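Local coordinates for protein lysyl-trna-dependent l-ysyl-phosphatidylgycerol synthase (Bacillus licheniformis, PDB 4V36) that transfers lysine from lysyl-tRNA to the membrane lipid phosphatidylglycerol, a lipid modification associated with bacterial resistance, at residues M226-S229 / K230-K234; S32-G35 / F36-D39; I324-T327 / R328-R332. All blocks are in the same frame, centred on the assembly; numbering follows the deposited sequence.

Contact 1, at the end of strand 220-228, carries M226 and R227 of the lysine amide pocket and is the one that touches the ligand. Contacts 2 and 3 are nearer to each other, their centres 16 Å apart and their nearest atoms about 5 Å apart without touching; each lies 26 to 27 Å from contact 1, centre to centre. They still approach the pocket, with the side chain of L34 about 7 Å and that of I330 about 8 Å from the ligand. Both also meet the same loop: D39 and L329 engage F181, L37 and R332 engage F185, and G184 of this region hydrogen-bonds the ligand.

Contact 1. Residues M226-S229 / K230-K234; sequences MRYS and KKAPK. With LYN (2,6-diamino-hexanoic acid amide), chain C.
The K230 chain folds back so that its ammonium group is linked to the Y228 carbonyl through a single water. That water donates to Y228 O at 2.6 Å and accepts from K230 NZ at 3.0 Å. The bend in the lysine chain at chi2 (-54°) makes the return possible, and a long flexible chain with a charged end suits this solvent-exposed position. Beneath it the backbone reverses from S229 to A232 as a type I beta turn. A232 N closes the turn on S229 O at 3.2 Å, with a fairly straight N-H (158°), although the donor stands above the carbonyl plane. The A232 methyl faces the preceding strand end, its CB 4.0 Å from Y228 CB; a small residue suits this approach. S229 OG lies 3.3 Å from K231 CG and makes a weak hydrogen bond to V207 O on the adjoining strand; K231 sends its amine onward into a salt bridge with E205. The Y228 ring packs edge-to-face with W172, and the extended R227 side chain brings its guanidinium group alongside the ligand. The amino N of the lysine amide lies at the guanidinium edge, in plane, 3.6 Å from R227 NE, and the ligand CA is 3.4 Å from R227 NH2. NH2 forms a salt bridge with E178 and NH1 a hydrogen bond with S169 OG, which probably fixes the rotation of this planar group. A strand that lines the lysine amide pocket, probably the lysyl site, and then turns before helix 236-251 is consistent with the GNAT-like (acetyltransferase) fold of this family.

Contact 2. Residues S32-G35 / F36-D39; sequences SHLG and FLGD
Over one face of the H33 imidazole lies F36 CD2, 3.5 Å from H33 CD2. The planes meet obliquely at 59° with centroids 5.1 Å apart, and the two side chains cross at about a right angle. At the edge of the phenyl ring, near its plane, lies H33 O, 3.1 Å from F36 CD2, so one residue supplies both a ring and a carbonyl to the phenylalanine. The imidazole also meets the ring of Y190, and F36 continues onto L19 and L23 of helix 16-25; the apolar phenyl suits this buried place, and the flat imidazole offers it a face. H33 turns CG away from its backbone N (chi1 -168°), which places one imidazole face under F36 CD2. The backbone beneath is a short 3-10 helical segment, held by bonds from each residue to the third before it: G35 N to S32 O at 3.1 Å, F36 N to H33 O at 3.2 Å and L37 N to L34 O at 3.3 Å. Threefold winding brings every third residue to the same side, hence the pairing of H33 with F36 and of L34 with L37. The two leucines lie side by side, pointing the same way, with L34 CD2 and L37 CD1 4.0 Å apart, and both also pack on Y190. Glycine suits position 38, where the chain leaves the segment with a positive phi of 72°. L34 O accepts a further hydrogen bond from K40 NZ, and D39 uses OD2 to accept the backbone N-H of F181.

Contact 3. Residues I324-T327 / R328-R332; sequences ILVT and RLIGR
V326 and I330, one turn apart, pack on the buried face of the last turns of helix 319-330, whereas I324 and R328 meet on a more open flank. The helix finishes in a Schellman motif: R332, with positive phi, is its C-prime residue, and R333 N bonds back to R328 O. On the tight side V326 CG1 meets I330 CD1 at 4.2 Å, and I330 CG1 comes 3.2 Å from V326 O. In I330, CG1 is set opposite the carbonyl carbon (chi1 -60°), which lays the longer branch back along the preceding turn. Both side chains rest on Y95, while V326 and L329 press on V62, so branched aliphatic residues fill the seam between the helix and strands 60-69 and 91-97. T327 is buried as well, but its hydroxyl does not go unpaired: OG1 bonds to M323 O in the preceding turn and to N285 ND2. On the other flank I324 CG2 touches the aliphatic R328 CD at 4.1 Å, the two chains meeting at a slant. The arginine chain then bends at chi3 (62°) and carries the guanidinium outward, where NH2 is bonded to K335 O; a long charged residue fits such a place because its methylenes can pack against I324 while the charged end extends from the helix. Regular backbone bonds run through both sides, R328 N to I324 O at 2.9 Å, I330 N to V326 O at 2.9 Å and G331 N to T327 O at 3.1 Å. G331 is the first residue to leave helical angles, and beyond it the R332 guanidinium forms a cation-pi contact with F185. Within the closing motif, R332 N donates a hydrogen bond to L329 O at 3.0 Å.

Contact 1. Residues M226-S229 / K230-K234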
ATOM      1  N   MET A 226       9.135  -0.560   5.069  1.00 11.32           N
ATOM      2  CA  MET A 226       9.666  -0.480   6.425  1.00 20.91           C
ATOM      3  C   MET A 226      10.671  -1.605   6.619  1.00 23.19           C
ATOM      4  O   MET A 226      10.294  -2.767   6.774  1.00 25.50           O
ATOM      5  CB  MET A 226       8.559  -0.565   7.478  1.00 20.25           C
ATOM      6  CG  MET A 226       9.096  -0.707   8.898  1.00 22.59           C
ATOM      7  SD  MET A 226       7.833  -0.877  10.173  1.00 39.21           S
ATOM      8  CE  MET A 226       7.363   0.831  10.427  1.00 22.97           C
ATOM      9  N   ARG A 227      11.953  -1.261   6.589  1.00 19.86           N
ATOM     10  CA  ARG A 227      13.002  -2.270   6.623  1.00 14.25           C
ATOM     11  C   ARG A 227      14.068  -1.934   7.655  1.00 16.39           C
ATOM     12  O   ARG A 227      14.374  -0.766   7.891  1.00 21.62           O
ATOM     13  CB  ARG A 227      13.621  -2.425   5.231  1.00 13.67           C
ATOM     14  CG  ARG A 227      12.582  -2.771   4.171  1.00 10.84           C
ATOM     15  CD  ARG A 227      13.162  -2.968   2.787  1.00 18.08           C
ATOM     16  NE  ARG A 227      12.107  -3.351   1.853  1.00 11.56           N
ATOM     17  CZ  ARG A 227      12.302  -3.642   0.572  1.00 16.91           C
ATOM     18  NH1 ARG A 227      13.522  -3.597   0.056  1.00 16.23           N
ATOM     19  NH2 ARG A 227      11.272  -3.980  -0.191  1.00 12.47           N
ATOM     20  N   TYR A 228      14.626  -2.970   8.272  1.00 17.63           N
ATOM     21  CA  TYR A 228      15.600  -2.794   9.339  1.00 15.81           C
ATOM     22  C   TYR A 228      16.697  -3.851   9.280  1.00 21.15           C
ATOM     23  O   TYR A 228      16.478  -4.959   8.791  1.00 16.01           O
ATOM     24  CB  TYR A 228      14.905  -2.831  10.701  1.00 22.90           C
ATOM     25  CG  TYR A 228      13.968  -4.006  10.877  1.00 20.12           C
ATOM     26  CD1 TYR A 228      14.445  -5.247  11.274  1.00 24.43           C
ATOM     27  CD2 TYR A 228      12.605  -3.872  10.648  1.00 20.18           C
ATOM     28  CE1 TYR A 228      13.593  -6.324  11.435  1.00 21.19           C
ATOM     29  CE2 TYR A 228      11.744  -4.943  10.807  1.00 21.31           C
ATOM     30  CZ  TYR A 228      12.244  -6.165  11.201  1.00 19.25           C
ATOM     31  OH  TYR A 228      11.394  -7.234  11.361  1.00 27.08           O
ATOM     32  N   SER A 229      17.877  -3.503   9.781  1.00 26.59           N
ATOM     33  CA  SER A 229      19.007  -4.426   9.798  1.00 25.92           C
ATOM     34  C   SER A 229      18.929  -5.371  10.995  1.00 22.63           C
ATOM     35  O   SER A 229      18.047  -5.240  11.843  1.00 23.30           O
ATOM     36  CB  SER A 229      20.327  -3.655   9.816  1.00 21.37           C
ATOM     37  OG  SER A 229      20.380  -2.765  10.916  1.00 22.46           O
ATOM     38  N   LYS A 230      19.860  -6.318  11.062  1.00 30.82           N
ATOM     39  CA  LYS A 230      19.852  -7.323  12.119  1.00 30.03           C
ATOM     40  C   LYS A 230      20.283  -6.749  13.465  1.00 29.93           C
ATOM     41  O   LYS A 230      20.041  -7.354  14.508  1.00 40.95           O
ATOM     42  CB  LYS A 230      20.757  -8.502  11.747  1.00 30.48           C
ATOM     43  CG  LYS A 230      20.348  -9.227  10.475  1.00 31.78           C
ATOM     44  CD  LYS A 230      18.895  -9.667  10.530  1.00 44.10           C
ATOM     45  CE  LYS A 230      18.464 -10.315   9.224  1.00 47.59           C
ATOM     46  NZ  LYS A 230      16.993 -10.556   9.181  1.00 49.54           N
ATOM     47  N   LYS A 231      20.923  -5.584  13.442  1.00 27.68           N
ATOM     48  CA  LYS A 231      21.379  -4.953  14.676  1.00 33.56           C
ATOM     49  C   LYS A 231      20.290  -4.079  15.290  1.00 38.72           C
ATOM     50  O   LYS A 231      20.497  -3.450  16.327  1.00 45.28           O
ATOM     51  CB  LYS A 231      22.641  -4.125  14.429  1.00 30.21           C
ATOM     52  CG  LYS A 231      22.453  -2.957  13.478  1.00 41.88           C
ATOM     53  CD  LYS A 231      23.654  -2.024  13.518  1.00 47.61           C
ATOM     54  CE  LYS A 231      24.950  -2.771  13.245  1.00 48.91           C
ATOM     55  NZ  LYS A 231      24.978  -3.360  11.878  1.00 47.96           N
ATOM     56  N   ALA A 232      19.129  -4.041  14.643  1.00 35.10           N
ATOM     57  CA  ALA A 232      17.982  -3.321  15.181  1.00 34.18           C
ATOM     58  C   ALA A 232      17.391  -4.091  16.358  1.00 33.03           C
ATOM     59  O   ALA A 232      17.192  -5.303  16.271  1.00 36.46           O
ATOM     60  CB  ALA A 232      16.935  -3.101  14.104  1.00 28.97           C
ATOM     61  N   PRO A 233      17.113  -3.387  17.465  1.00 33.10           N
ATOM     62  CA  PRO A 233      16.606  -4.002  18.698  1.00 26.86           C
ATOM     63  C   PRO A 233      15.252  -4.682  18.518  1.00 30.56           C
ATOM     64  O   PRO A 233      14.575  -4.461  17.515  1.00 28.70           O
ATOM     65  CB  PRO A 233      16.483  -2.814  19.659  1.00 29.35           C
ATOM     66  CG  PRO A 233      17.392  -1.774  19.108  1.00 35.31           C
ATOM     67  CD  PRO A 233      17.327  -1.939  17.623  1.00 35.39           C
ATOM     68  N   LYS A 234      14.869  -5.501  19.492  1.00 32.01           N
ATOM     69  CA  LYS A 234      13.566  -6.153  19.474  1.00 30.42           C
ATOM     70  C   LYS A 234      12.459  -5.121  19.658  1.00 31.77           C
ATOM     71  O   LYS A 234      12.620  -4.150  20.399  1.00 35.51           O
ATOM     72  CB  LYS A 234      13.485  -7.224  20.563  1.00 27.82           C
TER
HETATM   73  N   LYN C1851       8.760  -3.302   3.044  1.00 32.88           N
HETATM   74  CA  LYN C1851       8.413  -3.788   1.721  1.00 49.64           C
HETATM   75  CB  LYN C1851       8.488  -5.312   1.700  1.00 49.51           C
HETATM   76  CG  LYN C1851       8.064  -5.893   0.357  1.00 46.60           C
HETATM   77  CD  LYN C1851       8.785  -7.206   0.073  1.00 38.01           C
HETATM   78  CE  LYN C1851       8.457  -8.267   1.117  1.00 43.85           C
HETATM   79  NZ  LYN C1851       9.212  -9.514   0.817  1.00 44.04           N
HETATM   80  C   LYN C1851       7.030  -3.334   1.354  1.00 55.67           C
HETATM   81  O   LYN C1851       6.141  -3.385   2.191  1.00 67.74           O
HETATM   82  NT  LYN C1851       6.807  -2.872   0.124  1.00 43.05           N
HETATM   83  O   HOH W   1      16.786  -7.517   9.144  1.00 35.88           O

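Contact 2. Residues S32-G35 / F36-D39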
ATOM      1  N   SER A  32      -2.078   5.488  -5.398  1.00 22.49           N
ATOM      2  CA  SER A  32      -1.661   6.315  -6.528  1.00 28.10           C
ATOM      3  C   SER A  32      -0.144   6.435  -6.640  1.00 35.19           C
ATOM      4  O   SER A  32       0.407   6.434  -7.742  1.00 35.77           O
ATOM      5  CB  SER A  32      -2.279   7.711  -6.418  1.00 22.61           C
ATOM      6  OG  SER A  32      -3.693   7.646  -6.418  1.00 29.90           O
ATOM      7  N   HIS A  33       0.526   6.535  -5.496  1.00 27.33           N
ATOM      8  CA  HIS A  33       1.972   6.736  -5.470  1.00 23.85           C
ATOM      9  C   HIS A  33       2.726   5.529  -6.023  1.00 20.32           C
ATOM     10  O   HIS A  33       3.868   5.651  -6.465  1.00 26.13           O
ATOM     11  CB  HIS A  33       2.441   7.040  -4.047  1.00 29.38           C
ATOM     12  CG  HIS A  33       3.856   7.527  -3.970  1.00 54.43           C
ATOM     13  ND1 HIS A  33       4.888   6.750  -3.490  1.00 60.89           N
ATOM     14  CD2 HIS A  33       4.409   8.713  -4.317  1.00 60.03           C
ATOM     15  CE1 HIS A  33       6.014   7.436  -3.541  1.00 60.39           C
ATOM     16  NE2 HIS A  33       5.753   8.631  -4.039  1.00 62.43           N
ATOM     17  N   LEU A  34       2.082   4.367  -6.006  1.00 19.67           N
ATOM     18  CA  LEU A  34       2.706   3.138  -6.489  1.00 18.08           C
ATOM     19  C   LEU A  34       2.928   3.156  -8.001  1.00 22.51           C
ATOM     20  O   LEU A  34       3.600   2.281  -8.548  1.00 31.05           O
ATOM     21  CB  LEU A  34       1.861   1.925  -6.102  1.00 16.65           C
ATOM     22  CG  LEU A  34       1.849   1.603  -4.607  1.00 25.54           C
ATOM     23  CD1 LEU A  34       0.956   0.411  -4.319  1.00 19.26           C
ATOM     24  CD2 LEU A  34       3.264   1.354  -4.112  1.00 20.88           C
ATOM     25  N   GLY A  35       2.364   4.156  -8.671  1.00 23.01           N
ATOM     26  CA  GLY A  35       2.549   4.311 -10.101  1.00 23.17           C
ATOM     27  C   GLY A  35       3.959   4.737 -10.469  1.00 21.16           C
ATOM     28  O   GLY A  35       4.356   4.659 -11.631  1.00 17.40           O
ATOM     29  N   PHE A  36       4.723   5.184  -9.476  1.00 24.70           N
ATOM     30  CA  PHE A  36       6.095   5.621  -9.711  1.00 25.78           C
ATOM     31  C   PHE A  36       7.067   4.445  -9.734  1.00 28.80           C
ATOM     32  O   PHE A  36       8.272   4.629  -9.909  1.00 31.47           O
ATOM     33  CB  PHE A  36       6.526   6.635  -8.649  1.00 25.67           C
ATOM     34  CG  PHE A  36       5.799   7.947  -8.733  1.00 27.19           C
ATOM     35  CD1 PHE A  36       6.048   8.825  -9.777  1.00 33.46           C
ATOM     36  CD2 PHE A  36       4.874   8.306  -7.768  1.00 22.62           C
ATOM     37  CE1 PHE A  36       5.382  10.033  -9.858  1.00 41.39           C
ATOM     38  CE2 PHE A  36       4.206   9.515  -7.842  1.00 30.04           C
ATOM     39  CZ  PHE A  36       4.461  10.379  -8.889  1.00 43.64           C
ATOM     40  N   LEU A  37       6.540   3.237  -9.553  1.00 26.11           N
ATOM     41  CA  LEU A  37       7.354   2.029  -9.626  1.00 18.65           C
ATOM     42  C   LEU A  37       7.638   1.663 -11.077  1.00 19.35           C
ATOM     43  O   LEU A  37       8.589   0.941 -11.371  1.00 30.48           O
ATOM     44  CB  LEU A  37       6.664   0.866  -8.912  1.00 18.80           C
ATOM     45  CG  LEU A  37       6.558   0.957  -7.388  1.00 21.54           C
ATOM     46  CD1 LEU A  37       5.774  -0.225  -6.831  1.00 25.31           C
ATOM     47  CD2 LEU A  37       7.941   1.029  -6.759  1.00 18.67           C
ATOM     48  N   GLY A  38       6.799   2.163 -11.979  1.00 17.90           N
ATOM     49  CA  GLY A  38       6.968   1.934 -13.402  1.00 18.07           C
ATOM     50  C   GLY A  38       6.643   0.520 -13.842  1.00 29.24           C
ATOM     51  O   GLY A  38       7.093   0.073 -14.897  1.00 37.71           O
ATOM     52  N   ASP A  39       5.857  -0.186 -13.036  1.00 19.08           N
ATOM     53  CA  ASP A  39       5.501  -1.567 -13.342  1.00 26.65           C
ATOM     54  C   ASP A  39       4.014  -1.708 -13.649  1.00 25.30           C
ATOM     55  O   ASP A  39       3.479  -2.816 -13.688  1.00 25.02           O
ATOM     56  CB  ASP A  39       5.889  -2.488 -12.183  1.00 26.41           C
ATOM     57  CG  ASP A  39       5.147  -2.162 -10.901  1.00 29.57           C
ATOM     58  OD1 ASP A  39       4.655  -1.020 -10.770  1.00 29.65           O
ATOM     59  OD2 ASP A  39       5.061  -3.044 -10.021  1.00 25.21           O
TER

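Contact 3. Residues I324-T327 / R328-R332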
ATOM      1  N   ILE A 324      -5.209 -16.029  -7.232  1.00 19.87           N
ATOM      2  CA  ILE A 324      -3.897 -16.582  -7.552  1.00 16.68           C
ATOM      3  C   ILE A 324      -3.157 -15.704  -8.560  1.00 18.57           C
ATOM      4  O   ILE A 324      -1.966 -15.427  -8.399  1.00 25.89           O
ATOM      5  CB  ILE A 324      -4.014 -18.017  -8.106  1.00 28.92           C
ATOM      6  CG1 ILE A 324      -4.411 -18.981  -6.989  1.00 41.62           C
ATOM      7  CG2 ILE A 324      -2.701 -18.467  -8.726  1.00 24.06           C
ATOM      8  CD1 ILE A 324      -3.387 -19.074  -5.877  1.00 41.40           C
ATOM      9  N   LEU A 325      -3.869 -15.264  -9.592  1.00 16.41           N
ATOM     10  CA  LEU A 325      -3.286 -14.410 -10.622  1.00 18.49           C
ATOM     11  C   LEU A 325      -2.766 -13.101 -10.032  1.00 22.64           C
ATOM     12  O   LEU A 325      -1.686 -12.634 -10.390  1.00 24.13           O
ATOM     13  CB  LEU A 325      -4.309 -14.118 -11.720  1.00 13.83           C
ATOM     14  CG  LEU A 325      -4.880 -15.327 -12.464  1.00 16.13           C
ATOM     15  CD1 LEU A 325      -5.957 -14.892 -13.445  1.00 22.09           C
ATOM     16  CD2 LEU A 325      -3.778 -16.094 -13.180  1.00 25.52           C
ATOM     17  N   VAL A 326      -3.544 -12.520  -9.123  1.00 22.55           N
ATOM     18  CA  VAL A 326      -3.161 -11.278  -8.464  1.00 23.75           C
ATOM     19  C   VAL A 326      -1.984 -11.508  -7.522  1.00 21.97           C
ATOM     20  O   VAL A 326      -1.057 -10.700  -7.460  1.00 21.94           O
ATOM     21  CB  VAL A 326      -4.344 -10.670  -7.680  1.00 12.15           C
ATOM     22  CG1 VAL A 326      -3.896  -9.451  -6.886  1.00 13.66           C
ATOM     23  CG2 VAL A 326      -5.472 -10.303  -8.629  1.00 12.68           C
ATOM     24  N   THR A 327      -2.021 -12.621  -6.795  1.00 16.26           N
ATOM     25  CA  THR A 327      -0.941 -12.981  -5.883  1.00 24.55           C
ATOM     26  C   THR A 327       0.383 -13.130  -6.628  1.00 19.79           C
ATOM     27  O   THR A 327       1.414 -12.626  -6.184  1.00 19.76           O
ATOM     28  CB  THR A 327      -1.251 -14.289  -5.130  1.00 29.34           C
ATOM     29  OG1 THR A 327      -2.434 -14.119  -4.340  1.00 26.81           O
ATOM     30  CG2 THR A 327      -0.096 -14.672  -4.221  1.00 29.19           C
ATOM     31  N   ARG A 328       0.346 -13.813  -7.768  1.00 13.23           N
ATOM     32  CA  ARG A 328       1.545 -13.991  -8.581  1.00 20.75           C
ATOM     33  C   ARG A 328       1.990 -12.671  -9.203  1.00 17.63           C
ATOM     34  O   ARG A 328       3.181 -12.447  -9.412  1.00 19.02           O
ATOM     35  CB  ARG A 328       1.310 -15.036  -9.674  1.00 15.00           C
ATOM     36  CG  ARG A 328       1.282 -16.463  -9.159  1.00 29.46           C
ATOM     37  CD  ARG A 328       1.006 -17.461 -10.273  1.00 29.53           C
ATOM     38  NE  ARG A 328       2.038 -17.452 -11.307  1.00 25.53           N
ATOM     39  CZ  ARG A 328       3.136 -18.201 -11.274  1.00 33.48           C
ATOM     40  NH1 ARG A 328       3.354 -19.019 -10.254  1.00 34.37           N
ATOM     41  NH2 ARG A 328       4.020 -18.129 -12.260  1.00 31.97           N
ATOM     42  N   LEU A 329       1.025 -11.804  -9.496  1.00 18.64           N
ATOM     43  CA  LEU A 329       1.322 -10.482 -10.035  1.00 16.58           C
ATOM     44  C   LEU A 329       2.098  -9.654  -9.016  1.00 18.74           C
ATOM     45  O   LEU A 329       3.036  -8.935  -9.364  1.00 20.59           O
ATOM     46  CB  LEU A 329       0.034  -9.762 -10.436  1.00 21.47           C
ATOM     47  CG  LEU A 329       0.183  -8.316 -10.914  1.00 20.74           C
ATOM     48  CD1 LEU A 329       1.084  -8.242 -12.137  1.00 18.19           C
ATOM     49  CD2 LEU A 329      -1.183  -7.711 -11.207  1.00 14.76           C
ATOM     50  N   ILE A 330       1.701  -9.765  -7.754  1.00 18.45           N
ATOM     51  CA  ILE A 330       2.415  -9.115  -6.663  1.00 17.18           C
ATOM     52  C   ILE A 330       3.807  -9.733  -6.527  1.00 17.74           C
ATOM     53  O   ILE A 330       4.763  -9.061  -6.141  1.00 20.71           O
ATOM     54  CB  ILE A 330       1.634  -9.233  -5.338  1.00 19.93           C
ATOM     55  CG1 ILE A 330       0.259  -8.573  -5.479  1.00 18.44           C
ATOM     56  CG2 ILE A 330       2.402  -8.598  -4.190  1.00 20.54           C
ATOM     57  CD1 ILE A 330      -0.631  -8.739  -4.266  1.00 15.03           C
ATOM     58  N   GLY A 331       3.918 -11.011  -6.876  1.00 21.56           N
ATOM     59  CA  GLY A 331       5.198 -11.696  -6.887  1.00 16.41           C
ATOM     60  C   GLY A 331       5.988 -11.445  -8.162  1.00 14.83           C
ATOM     61  O   GLY A 331       6.996 -12.105  -8.416  1.00 21.17           O
ATOM     62  N   ARG A 332       5.509 -10.495  -8.965  1.00 18.99           N
ATOM     63  CA  ARG A 332       6.176 -10.049 -10.192  1.00 17.98           C
ATOM     64  C   ARG A 332       6.236 -11.130 -11.270  1.00 20.90           C
ATOM     65  O   ARG A 332       7.233 -11.250 -11.983  1.00 20.52           O
ATOM     66  CB  ARG A 332       7.590  -9.540  -9.877  1.00 13.82           C
ATOM     67  CG  ARG A 332       7.629  -8.493  -8.772  1.00 18.03           C
ATOM     68  CD  ARG A 332       8.271  -7.198  -9.244  1.00 23.18           C
ATOM     69  NE  ARG A 332       9.723  -7.296  -9.344  1.00 28.32           N
ATOM     70  CZ  ARG A 332      10.497  -6.366  -9.894  1.00 24.67           C
ATOM     71  NH1 ARG A 332       9.959  -5.268 -10.406  1.00 27.51           N
ATOM     72  NH2 ARG A 332      11.811  -6.537  -9.941  1.00 32.69           N
TER